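Local structure of putative acyl-CoA thioester hydrolase YbhC (Escherichia coli K-12, 3GRH) at residues Gly189-Trp197 / His223-Asp231. The protein is a putative thioesterase of the outer membrane that belongs to the pectinesterase family but neither binds pectin nor shows pectinesterase activity. Numbering follows the deposited sequence.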
loop_
_atom_site.group_PDB
_atom_site.type_symbol
_atom_site.label_atom_id
_atom_site.label_comp_id
_atom_site.label_asym_id
_atom_site.label_seq_id
_atom_site.Cartn_x
_atom_site.Cartn_y
_atom_site.Cartn_z
ATOM N N GLY A 189 -16.735 -0.713 8.348
ATOM C CA GLY A 189 -15.760 -1.610 7.728
ATOM C C GLY A 189 -14.475 -1.008 7.219
ATOM O O GLY A 189 -14.418 0.192 6.963
ATOM N N VAL A 190 -13.453 -1.839 7.039
ATOM C CA VAL A 190 -12.115 -1.334 6.639
ATOM C C VAL A 190 -12.182 -0.609 5.314
ATOM O O VAL A 190 -11.465 0.418 5.106
ATOM C CB VAL A 190 -11.087 -2.482 6.614
ATOM C CG1 VAL A 190 -11.491 -3.576 5.653
ATOM C CG2 VAL A 190 -9.632 -1.997 6.304
ATOM N N LEU A 191 -12.960 -1.120 4.369
ATOM C CA LEU A 191 -13.021 -0.529 3.023
ATOM C C LEU A 191 -13.716 0.849 2.984
ATOM O O LEU A 191 -13.862 1.426 1.890
ATOM C CB LEU A 191 -13.713 -1.486 2.022
ATOM C CG LEU A 191 -12.890 -2.734 1.677
ATOM C CD1 LEU A 191 -13.426 -3.413 0.472
ATOM C CD2 LEU A 191 -11.412 -2.396 1.389
ATOM N N CYS A 192 -14.165 1.360 4.116
ATOM C CA CYS A 192 -14.668 2.703 4.213
ATOM C C CYS A 192 -13.879 3.532 5.178
ATOM O O CYS A 192 -14.255 4.676 5.454
ATOM C CB CYS A 192 -16.073 2.692 4.728
ATOM S SG CYS A 192 -17.213 1.807 3.602
ATOM N N SER A 193 -12.812 3.002 5.750
ATOM C CA SER A 193 -12.090 3.748 6.796
ATOM C C SER A 193 -10.969 4.615 6.251
ATOM O O SER A 193 -10.269 5.210 7.002
ATOM C CB SER A 193 -11.469 2.771 7.838
ATOM O OG SER A 193 -10.408 2.018 7.226
ATOM N N ALA A 194 -10.798 4.686 4.940
ATOM C CA ALA A 194 -9.679 5.442 4.377
ATOM C C ALA A 194 -9.810 6.925 4.466
ATOM O O ALA A 194 -10.871 7.448 4.082
ATOM C CB ALA A 194 -9.377 4.997 2.869
ATOM N N VAL A 195 -8.726 7.613 4.802
ATOM C CA VAL A 195 -8.696 9.093 4.772
ATOM C C VAL A 195 -8.603 9.554 3.326
ATOM O O VAL A 195 -9.275 10.471 2.911
ATOM C CB VAL A 195 -7.512 9.644 5.620
ATOM C CG1 VAL A 195 -7.429 11.172 5.465
ATOM C CG2 VAL A 195 -7.662 9.193 7.091
ATOM N N PHE A 196 -7.678 8.962 2.577
ATOM C CA PHE A 196 -7.418 9.293 1.187
ATOM C C PHE A 196 -7.760 8.043 0.415
ATOM O O PHE A 196 -7.153 7.005 0.618
ATOM C CB PHE A 196 -5.932 9.672 1.001
ATOM C CG PHE A 196 -5.622 10.346 -0.236
ATOM C CD1 PHE A 196 -5.268 11.704 -0.259
ATOM C CD2 PHE A 196 -5.717 9.714 -1.409
ATOM C CE1 PHE A 196 -4.981 12.322 -1.419
ATOM C CE2 PHE A 196 -5.471 10.398 -2.648
ATOM C CZ PHE A 196 -5.101 11.704 -2.594
ATOM N N TRP A 197 -8.745 8.147 -0.470
ATOM C CA TRP A 197 -9.185 7.005 -1.293
ATOM C C TRP A 197 -9.265 7.443 -2.712
ATOM O O TRP A 197 -9.946 8.369 -3.059
ATOM C CB TRP A 197 -10.545 6.572 -0.840
ATOM C CG TRP A 197 -11.232 5.511 -1.609
ATOM C CD1 TRP A 197 -10.688 4.663 -2.521
ATOM C CD2 TRP A 197 -12.621 5.124 -1.499
ATOM N NE1 TRP A 197 -11.653 3.829 -3.014
ATOM C CE2 TRP A 197 -12.847 4.132 -2.443
ATOM C CE3 TRP A 197 -13.712 5.643 -0.799
ATOM C CZ2 TRP A 197 -14.089 3.555 -2.632
ATOM C CZ3 TRP A 197 -14.910 5.029 -0.936
ATOM C CH2 TRP A 197 -15.110 4.031 -1.849
ATOM N N HIS A 223 -8.826 -2.628 14.887
ATOM C CA HIS A 223 -9.189 -1.274 14.609
ATOM C C HIS A 223 -8.656 -0.830 13.279
ATOM O O HIS A 223 -7.725 -0.048 13.251
ATOM C CB HIS A 223 -8.625 -0.379 15.705
ATOM C CG HIS A 223 -9.284 -0.603 17.030
ATOM N ND1 HIS A 223 -10.589 -0.249 17.259
ATOM C CD2 HIS A 223 -8.815 -1.125 18.185
ATOM C CE1 HIS A 223 -10.910 -0.570 18.513
ATOM N NE2 HIS A 223 -9.847 -1.110 19.094
ATOM N N PRO A 224 -9.239 -1.342 12.196
ATOM C CA PRO A 224 -8.760 -0.970 10.852
ATOM C C PRO A 224 -8.907 0.525 10.684
ATOM O O PRO A 224 -9.968 1.096 10.891
ATOM C CB PRO A 224 -9.689 -1.737 9.926
ATOM C CG PRO A 224 -10.382 -2.695 10.802
ATOM C CD PRO A 224 -10.456 -2.164 12.136
ATOM N N ALA A 225 -7.866 1.188 10.227
ATOM C CA ALA A 225 -7.915 2.583 10.036
ATOM C C ALA A 225 -6.942 2.976 8.907
ATOM O O ALA A 225 -5.791 3.428 9.142
ATOM C CB ALA A 225 -7.576 3.246 11.324
ATOM N N VAL A 226 -7.472 2.885 7.702
ATOM C CA VAL A 226 -6.660 3.100 6.525
ATOM C C VAL A 226 -6.308 4.554 6.364
ATOM O O VAL A 226 -7.164 5.438 6.497
ATOM C CB VAL A 226 -7.418 2.563 5.261
ATOM C CG1 VAL A 226 -6.590 2.845 4.007
ATOM C CG2 VAL A 226 -7.761 1.088 5.399
ATOM N N ALA A 227 -5.037 4.812 6.051
ATOM C CA ALA A 227 -4.559 6.125 5.705
ATOM C C ALA A 227 -4.806 6.362 4.222
ATOM O O ALA A 227 -5.479 7.255 3.862
ATOM C CB ALA A 227 -3.116 6.275 6.036
ATOM N N LEU A 228 -4.221 5.526 3.368
ATOM C CA LEU A 228 -4.291 5.690 1.891
ATOM C C LEU A 228 -4.840 4.396 1.340
ATOM O O LEU A 228 -4.262 3.372 1.531
ATOM C CB LEU A 228 -2.920 5.916 1.337
ATOM C CG LEU A 228 -2.865 6.049 -0.167
ATOM C CD1 LEU A 228 -3.785 7.052 -0.812
ATOM C CD2 LEU A 228 -1.386 6.403 -0.484
ATOM N N ARG A 229 -5.897 4.499 0.543
ATOM C CA ARG A 229 -6.411 3.412 -0.271
ATOM C C ARG A 229 -6.310 3.786 -1.717
ATOM O O ARG A 229 -6.708 4.899 -2.098
ATOM C CB ARG A 229 -7.827 3.176 0.056
ATOM C CG ARG A 229 -8.513 2.210 -0.840
ATOM C CD ARG A 229 -9.870 1.804 -0.458
ATOM N NE ARG A 229 -10.556 1.063 -1.524
ATOM C CZ ARG A 229 -11.852 0.784 -1.480
ATOM N NH1 ARG A 229 -12.588 1.105 -0.419
ATOM N NH2 ARG A 229 -12.406 0.222 -2.519
ATOM N N THR A 230 -5.755 2.902 -2.529
ATOM C CA THR A 230 -5.667 3.185 -3.955
ATOM C C THR A 230 -6.186 1.985 -4.731
ATOM O O THR A 230 -5.832 0.866 -4.445
ATOM C CB THR A 230 -4.296 3.697 -4.407
ATOM O OG1 THR A 230 -4.278 3.871 -5.830
ATOM C CG2 THR A 230 -3.200 2.749 -4.054
ATOM N N ASP A 231 -7.082 2.261 -5.679
ATOM C CA ASP A 231 -7.687 1.196 -6.532
ATOM C C ASP A 231 -7.334 1.390 -8.014
ATOM O O ASP A 231 -7.637 0.493 -8.838
ATOM C CB ASP A 231 -9.245 1.244 -6.440
ATOM C CG ASP A 231 -9.812 1.176 -5.047
ATOM O OD1 ASP A 231 -9.070 0.815 -4.104
ATOM O OD2 ASP A 231 -11.053 1.536 -4.903
#
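The guanidinium of Arg229 lies flat on the indole of Trp197, with centres 3.9 Å apart and planes 23° from parallel. An extended chain from CG to NE carries it along the ring, and Arg229 CD sits over the face of the five-membered ring. Leu191 CD2 lies over the opposite guanidinium face. Asp231 serves both stacked groups. Asp231 OD1 uses the syn lone pair to accept Arg229 NE at 3.0 Å, a salt bridge in the guanidinium plane. Asp231 OD2 accepts Trp197 NE1 at 3.0 Å; the bond is nearly straight and leaves in the plane of the indole, but reaches OD2 from above the carboxylate plane. Thr252 also donates to OD1 and Gln199 to OD2, while Arg229 NH1 donates to Asn258 OD1. The backbones here are neighbouring parallel strands, on successive turns of the right-handed beta-helix of carbohydrate esterase family 8. Phe196 N donates to Ala227 O at 3.1 Å, and Arg229 N to Phe196 O at 2.8 Å. Phe196 and Leu228 lie side by side on the face turned from Trp197. Before the strands, Val195 N donates to Val226 O, which also accepts from Asn212 ND2. Ser193 OG accepts Val226 N at 3.1 Å and donates to Val190 O; held between backbone N and carbonyl carbon (chi1 68°), it reaches back to that carbonyl. Val190 CG2 touches both Pro224 CB and Val226 CG2. The side chain of Val190 lies about 8 Å from that of Asp280, the predicted nucleophile.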